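Local coordinates for mucosa-associated lymphoid tissue lymphoma translocation protein 1 (Isoform 2) (Homo sapiens, PDB 3BFO) that probably acts as a cysteine protease of the paracaspase type, represented here by its second immunoglobulin-like C2-type domain, at residues C7-S12 with D77-E82; L23-V28 with Y65-Y70. One frame throughout, in Å; residues are numbered along the deposited sequence. Where two conformers were deposited one is given.

Interaction 1 of 2, residues C7-S12 with D77-E82; sequences CVEPTS and DSKKVE
With CG of Glu9 beside the backbone N (chi1 -70°) and the chain bent again at the next bond (chi2 -80°), the side chain curls across to Ser78 and Lys79, where the carboxylate meets the backbone. Glu9 OE1 accepts a hydrogen bond from Lys79 N at 2.9 Å, on its syn side but tilted from the carboxylate plane, with a fairly straight N-H approach (161°). Glu9 OE2 accepts a hydrogen bond from a water O 2.6 Å away, which also donates to the carbonyl O of Asp77. The aliphatic part of Lys79 crosses the carboxylate, its CD 3.6 Å from Glu9 OE2, while its NZ stays beyond salt-bridge range.

Pro10 follows as a buried wedge: CD rests on CB of Ser78 at 3.7 Å, and CG lies beside the carbonyl O of Lys79. That carbonyl accepts a hydrogen bond from Ser78 OG, from above its plane, while the same hydroxyl accepts a hydrogen bond from Cys67 N. Val81 fills the next place, its CG1 3.4 Å from Pro10 O and 4.0 Å from Pro10 CG. At the far end OG of Ser12, turned to the side of its own backbone N, accepts a hydrogen bond from Glu82 N at 3.0 Å.

Without the carboxylate, as with an alanine here, the Lys79 amide would probably lose this acceptor and the bridging water its link to Glu9. The segments run nearly parallel where the chain, leaving strand 5-8 beside 21-28, crosses to strand 13-15 beside 75-85, the switch between sheets familiar from immunoglobulin domains. No backbone-to-backbone hydrogen bond joins the two segments, so the side-chain acceptors of Glu9 and Ser12 do that work, holding backbone amides on either side of the apolar Pro10-Val81 contact.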
loop_
_atom_site.group_PDB
_atom_site.type_symbol
_atom_site.label_atom_id
_atom_site.label_comp_id
_atom_site.label_asym_id
_atom_site.label_seq_id
_atom_site.Cartn_x
_atom_site.Cartn_y
_atom_site.Cartn_z
ATOM N N CYS A 7 -2.705 10.532 5.376
ATOM C CA CYS A 7 -2.156 11.806 4.910
ATOM C C CYS A 7 -1.308 11.611 3.675
ATOM O O CYS A 7 -1.240 12.528 2.862
ATOM C CB CYS A 7 -1.335 12.422 6.020
ATOM S SG CYS A 7 -2.433 12.936 7.375
ATOM N N VAL A 8 -0.627 10.463 3.537
ATOM C CA VAL A 8 0.195 10.172 2.342
ATOM C C VAL A 8 -0.494 8.988 1.696
ATOM O O VAL A 8 -0.660 7.918 2.306
ATOM C CB VAL A 8 1.645 9.829 2.640
ATOM C CG1 VAL A 8 2.418 9.434 1.350
ATOM C CG2 VAL A 8 2.354 10.982 3.332
ATOM N N GLU A 9 -0.969 9.221 0.467
ATOM C CA GLU A 9 -1.641 8.262 -0.372
ATOM C C GLU A 9 -0.620 7.587 -1.312
ATOM O O GLU A 9 0.292 8.264 -1.789
ATOM C CB GLU A 9 -2.793 8.891 -1.167
ATOM C CG GLU A 9 -3.944 9.279 -0.291
ATOM C CD GLU A 9 -4.903 8.134 0.126
ATOM O OE1 GLU A 9 -4.666 6.969 -0.175
ATOM O OE2 GLU A 9 -5.947 8.461 0.771
ATOM N N PRO A 10 -0.785 6.274 -1.637
ATOM C CA PRO A 10 0.086 5.638 -2.608
ATOM C C PRO A 10 -0.168 6.251 -3.992
ATOM O O PRO A 10 -1.199 6.882 -4.221
ATOM C CB PRO A 10 -0.312 4.153 -2.543
ATOM C CG PRO A 10 -1.729 4.155 -2.035
ATOM C CD PRO A 10 -1.825 5.367 -1.129
ATOM N N THR A 11 0.800 6.012 -4.880
ATOM C CA THR A 11 0.831 6.495 -6.261
ATOM C C THR A 11 0.892 5.321 -7.262
ATOM O O THR A 11 1.628 4.358 -7.060
ATOM C CB THR A 11 2.067 7.400 -6.548
ATOM O OG1 THR A 11 2.157 8.445 -5.545
ATOM C CG2 THR A 11 1.946 8.099 -7.914
ATOM N N SER A 12 0.090 5.429 -8.341
ATOM C CA SER A 12 0.208 4.473 -9.445
ATOM C C SER A 12 1.563 4.668 -10.128
ATOM O O SER A 12 2.176 5.749 -10.050
ATOM C CB SER A 12 -0.906 4.713 -10.463
ATOM O OG SER A 12 -2.170 4.297 -9.956
ATOM N N ASP A 77 -9.419 2.986 4.126
ATOM C CA ASP A 77 -8.657 2.354 3.042
ATOM C C ASP A 77 -8.001 3.459 2.221
ATOM O O ASP A 77 -8.628 4.495 1.897
ATOM C CB ASP A 77 -9.566 1.513 2.117
ATOM C CG ASP A 77 -9.990 0.225 2.795
ATOM O OD1 ASP A 77 -9.214 -0.373 3.590
ATOM O OD2 ASP A 77 -11.120 -0.186 2.538
ATOM N N SER A 78 -6.739 3.217 1.854
ATOM C CA SER A 78 -6.098 4.115 0.924
ATOM C C SER A 78 -6.818 4.049 -0.362
ATOM O O SER A 78 -7.566 3.113 -0.680
ATOM C CB SER A 78 -4.648 3.721 0.662
ATOM O OG SER A 78 -4.532 2.547 -0.176
ATOM N N LYS A 79 -6.501 5.031 -1.186
ATOM C CA LYS A 79 -6.818 4.956 -2.597
ATOM C C LYS A 79 -6.257 3.636 -3.201
ATOM O O LYS A 79 -5.193 3.131 -2.771
ATOM C CB LYS A 79 -6.258 6.169 -3.366
ATOM C CG LYS A 79 -7.284 7.256 -3.575
ATOM C CD LYS A 79 -7.588 8.102 -2.358
ATOM C CE LYS A 79 -9.007 8.582 -2.413
ATOM N NZ LYS A 79 -9.154 10.007 -2.003
ATOM N N LYS A 80 -6.983 3.127 -4.223
ATOM C CA LYS A 80 -6.525 1.993 -4.987
ATOM C C LYS A 80 -5.655 2.562 -6.116
ATOM O O LYS A 80 -6.019 3.502 -6.832
ATOM C CB LYS A 80 -7.664 1.156 -5.567
ATOM C CG LYS A 80 -8.208 -0.024 -4.720
ATOM C CD LYS A 80 -9.278 -0.835 -5.533
ATOM C CE LYS A 80 -9.557 -2.152 -4.812
ATOM N N VAL A 81 -4.503 1.906 -6.261
ATOM C CA VAL A 81 -3.516 2.303 -7.251
ATOM C C VAL A 81 -3.158 1.102 -8.076
ATOM O O VAL A 81 -3.289 -0.038 -7.695
ATOM C CB VAL A 81 -2.241 2.957 -6.688
ATOM C CG1 VAL A 81 -2.548 4.290 -5.979
ATOM C CG2 VAL A 81 -1.478 2.014 -5.828
ATOM N N GLU A 82 -2.833 1.387 -9.352
ATOM C CA GLU A 82 -2.493 0.335 -10.349
ATOM C C GLU A 82 -0.987 0.405 -10.645
ATOM O O GLU A 82 -0.412 1.473 -10.889
ATOM C CB GLU A 82 -3.359 0.443 -11.636
ATOM C CG GLU A 82 -4.857 -0.007 -11.400
ATOM C CD GLU A 82 -5.785 0.164 -12.635
ATOM O OE1 GLU A 82 -5.985 1.350 -12.990
ATOM O OE2 GLU A 82 -6.337 -0.849 -13.189
HETATM O O HOH W 1 -8.081 7.230 1.438
#

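Interaction 2 of 2, residues L23-V28 with Y65-Y70; sequences LQCVAV and YWCHVY
Leu23 lays its CD1 over one face of the Tyr65 ring, 4.0 Å from the ring centroid, in a CH-pi contact made toward the CG end of the ring, and the two side chains cross at about a right angle. The phenol OH is hydrogen-bonded to the carbonyl O of His61. Next along, Cys25 and Cys67 face each other with CB atoms 3.9 Å apart. With both SG atoms anti to their backbone N, that of Cys25 is turned onto Val69, and Cys25 SG and Cys67 SG stand 4.4 Å apart, far too distant for a disulfide, so the pair is two separate thiols packed by van der Waals contact. Trp37 of strand 34-39 lies against both cysteines and Leu23.

Val69 completes the row with a methyl for each of two partners: CG2 touches Cys25 SG at 3.7 Å, and CG1 presses tightly on Ala27 CB at 3.5 Å. No hydrogen bond links the segments, and all six touching residues are buried, so the contact is apolar cohesion between facing sheets. This is the core of the immunoglobulin beta-sandwich, with the cysteine pair of strands B and F, beside the core tryptophan of strand C, present here without its disulfide.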
loop_
_atom_site.group_PDB
_atom_site.type_symbol
_atom_site.label_atom_id
_atom_site.label_comp_id
_atom_site.label_asym_id
_atom_site.label_seq_id
_atom_site.Cartn_x
_atom_site.Cartn_y
_atom_site.Cartn_z
ATOM N N LEU A 23 5.519 1.530 -2.854
ATOM C CA LEU A 23 4.215 2.062 -2.493
ATOM C C LEU A 23 4.291 2.535 -1.059
ATOM O O LEU A 23 4.921 1.913 -0.217
ATOM C CB LEU A 23 3.142 0.972 -2.667
ATOM C CG LEU A 23 2.812 0.623 -4.100
ATOM C CD1 LEU A 23 1.953 -0.648 -4.161
ATOM C CD2 LEU A 23 2.088 1.761 -4.784
ATOM N N GLN A 24 3.651 3.666 -0.777
ATOM C CA GLN A 24 3.689 4.225 0.553
ATOM C C GLN A 24 2.295 4.694 0.962
ATOM O O GLN A 24 1.581 5.305 0.149
ATOM C CB GLN A 24 4.666 5.408 0.585
ATOM C CG GLN A 24 4.913 5.973 2.030
ATOM C CD GLN A 24 6.093 6.966 2.136
ATOM O OE1 GLN A 24 6.446 7.578 1.147
ATOM N NE2 GLN A 24 6.692 7.083 3.273
ATOM N N CYS A 25 1.968 4.478 2.223
ATOM C CA CYS A 25 0.729 5.019 2.809
ATOM C C CYS A 25 1.099 5.412 4.216
ATOM O O CYS A 25 1.665 4.620 4.942
ATOM C CB CYS A 25 -0.351 3.917 2.763
ATOM S SG CYS A 25 -1.917 4.540 3.457
ATOM N N VAL A 26 0.799 6.665 4.605
ATOM C CA VAL A 26 1.123 7.148 5.944
ATOM C C VAL A 26 -0.105 7.767 6.544
ATOM O O VAL A 26 -0.761 8.580 5.884
ATOM C CB VAL A 26 2.239 8.203 5.941
ATOM C CG1 VAL A 26 2.621 8.591 7.402
ATOM C CG2 VAL A 26 3.439 7.714 5.183
ATOM N N ALA A 27 -0.435 7.385 7.758
ATOM C CA ALA A 27 -1.567 7.923 8.468
ATOM C C ALA A 27 -1.110 8.491 9.794
ATOM O O ALA A 27 -0.069 8.112 10.322
ATOM C CB ALA A 27 -2.621 6.849 8.713
ATOM N N VAL A 28 -1.928 9.386 10.340
ATOM C CA VAL A 28 -1.810 9.860 11.704
ATOM C C VAL A 28 -3.037 9.365 12.491
ATOM O O VAL A 28 -4.014 8.900 11.926
ATOM C CB VAL A 28 -1.716 11.421 11.755
ATOM C CG1 VAL A 28 -0.468 11.934 11.021
ATOM C CG2 VAL A 28 -2.989 12.071 11.168
ATOM N N TYR A 65 -3.418 -2.277 -6.034
ATOM C CA TYR A 65 -2.975 -2.333 -4.609
ATOM C C TYR A 65 -3.688 -1.296 -3.801
ATOM O O TYR A 65 -4.083 -0.250 -4.292
ATOM C CB TYR A 65 -1.490 -2.019 -4.505
ATOM C CG TYR A 65 -0.530 -3.033 -5.137
ATOM C CD1 TYR A 65 0.220 -3.899 -4.333
ATOM C CD2 TYR A 65 -0.376 -3.122 -6.526
ATOM C CE1 TYR A 65 1.118 -4.814 -4.870
ATOM C CE2 TYR A 65 0.531 -4.049 -7.060
ATOM C CZ TYR A 65 1.263 -4.853 -6.245
ATOM O OH TYR A 65 2.183 -5.732 -6.759
ATOM N N TRP A 66 -3.803 -1.571 -2.509
ATOM C CA TRP A 66 -4.270 -0.568 -1.556
ATOM C C TRP A 66 -3.838 -1.025 -0.164
ATOM O O TRP A 66 -3.392 -2.149 0.019
ATOM C CB TRP A 66 -5.784 -0.412 -1.596
ATOM C CG TRP A 66 -6.425 -1.708 -1.555
ATOM C CD1 TRP A 66 -6.573 -2.635 -2.613
ATOM C CD2 TRP A 66 -7.174 -2.189 -0.501
ATOM N NE1 TRP A 66 -7.279 -3.710 -2.172
ATOM C CE2 TRP A 66 -7.653 -3.469 -0.866
ATOM C CE3 TRP A 66 -7.405 -1.731 0.800
ATOM C CZ2 TRP A 66 -8.416 -4.284 0.036
ATOM C CZ3 TRP A 66 -8.154 -2.534 1.671
ATOM C CH2 TRP A 66 -8.662 -3.787 1.283
ATOM N N CYS A 67 -3.953 -0.094 0.769
ATOM C CA CYS A 67 -3.560 -0.339 2.144
ATOM C C CYS A 67 -4.743 -0.085 3.044
ATOM O O CYS A 67 -5.372 0.962 2.940
ATOM C CB CYS A 67 -2.379 0.576 2.491
ATOM S SG CYS A 67 -1.607 0.230 4.059
ATOM N N HIS A 68 -5.017 -1.034 3.934
ATOM C CA HIS A 68 -6.006 -0.822 4.992
ATOM C C HIS A 68 -5.297 -0.263 6.200
ATOM O O HIS A 68 -4.293 -0.819 6.653
ATOM C CB HIS A 68 -6.703 -2.139 5.351
ATOM C CG HIS A 68 -7.804 -1.958 6.334
ATOM N ND1 HIS A 68 -8.948 -1.260 6.039
ATOM C CD2 HIS A 68 -7.929 -2.339 7.628
ATOM C CE1 HIS A 68 -9.763 -1.262 7.078
ATOM N NE2 HIS A 68 -9.154 -1.873 8.077
ATOM N N VAL A 69 -5.804 0.864 6.699
ATOM C CA VAL A 69 -5.175 1.569 7.808
ATOM C C VAL A 69 -6.167 1.600 8.951
ATOM O O VAL A 69 -7.332 1.907 8.760
ATOM C CB VAL A 69 -4.779 2.995 7.397
ATOM C CG1 VAL A 69 -4.023 3.660 8.493
ATOM C CG2 VAL A 69 -3.916 2.958 6.138
ATOM N N TYR A 70 -5.725 1.223 10.164
ATOM C CA TYR A 70 -6.741 0.995 11.192
ATOM C C TYR A 70 -6.181 1.106 12.592
ATOM O O TYR A 70 -4.965 0.885 12.837
ATOM C CB TYR A 70 -7.390 -0.398 11.014
ATOM C CG TYR A 70 -6.458 -1.554 11.230
ATOM C CD1 TYR A 70 -6.456 -2.248 12.435
ATOM C CD2 TYR A 70 -5.533 -1.941 10.254
ATOM C CE1 TYR A 70 -5.612 -3.282 12.646
ATOM C CE2 TYR A 70 -4.680 -3.004 10.459
ATOM C CZ TYR A 70 -4.705 -3.648 11.667
ATOM O OH TYR A 70 -3.857 -4.680 11.920
#

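Interactions 1 and 2 lie about 7 Å apart, centre to centre, in one immunoglobulin domain. Along the chain the segments come in the order 7-12, 23-28, 65-70, 77-82, so the inner pair belongs to interaction 2 and the outer pair to interaction 1. Strands 5-8 and 21-28 are antiparallel neighbours in one sheet; 63-70 and 75-85 are antiparallel neighbours in the other. The two contacts meet directly: Val81 O lies 2.8 Å from Tyr65 N, and Asp77 OD1 2.6 Å from His68 ND1, both probable hydrogen bonds. With its strands in opposite sheets, interaction 2 joins them through the interior, while interaction 1 closes the sandwich along one margin.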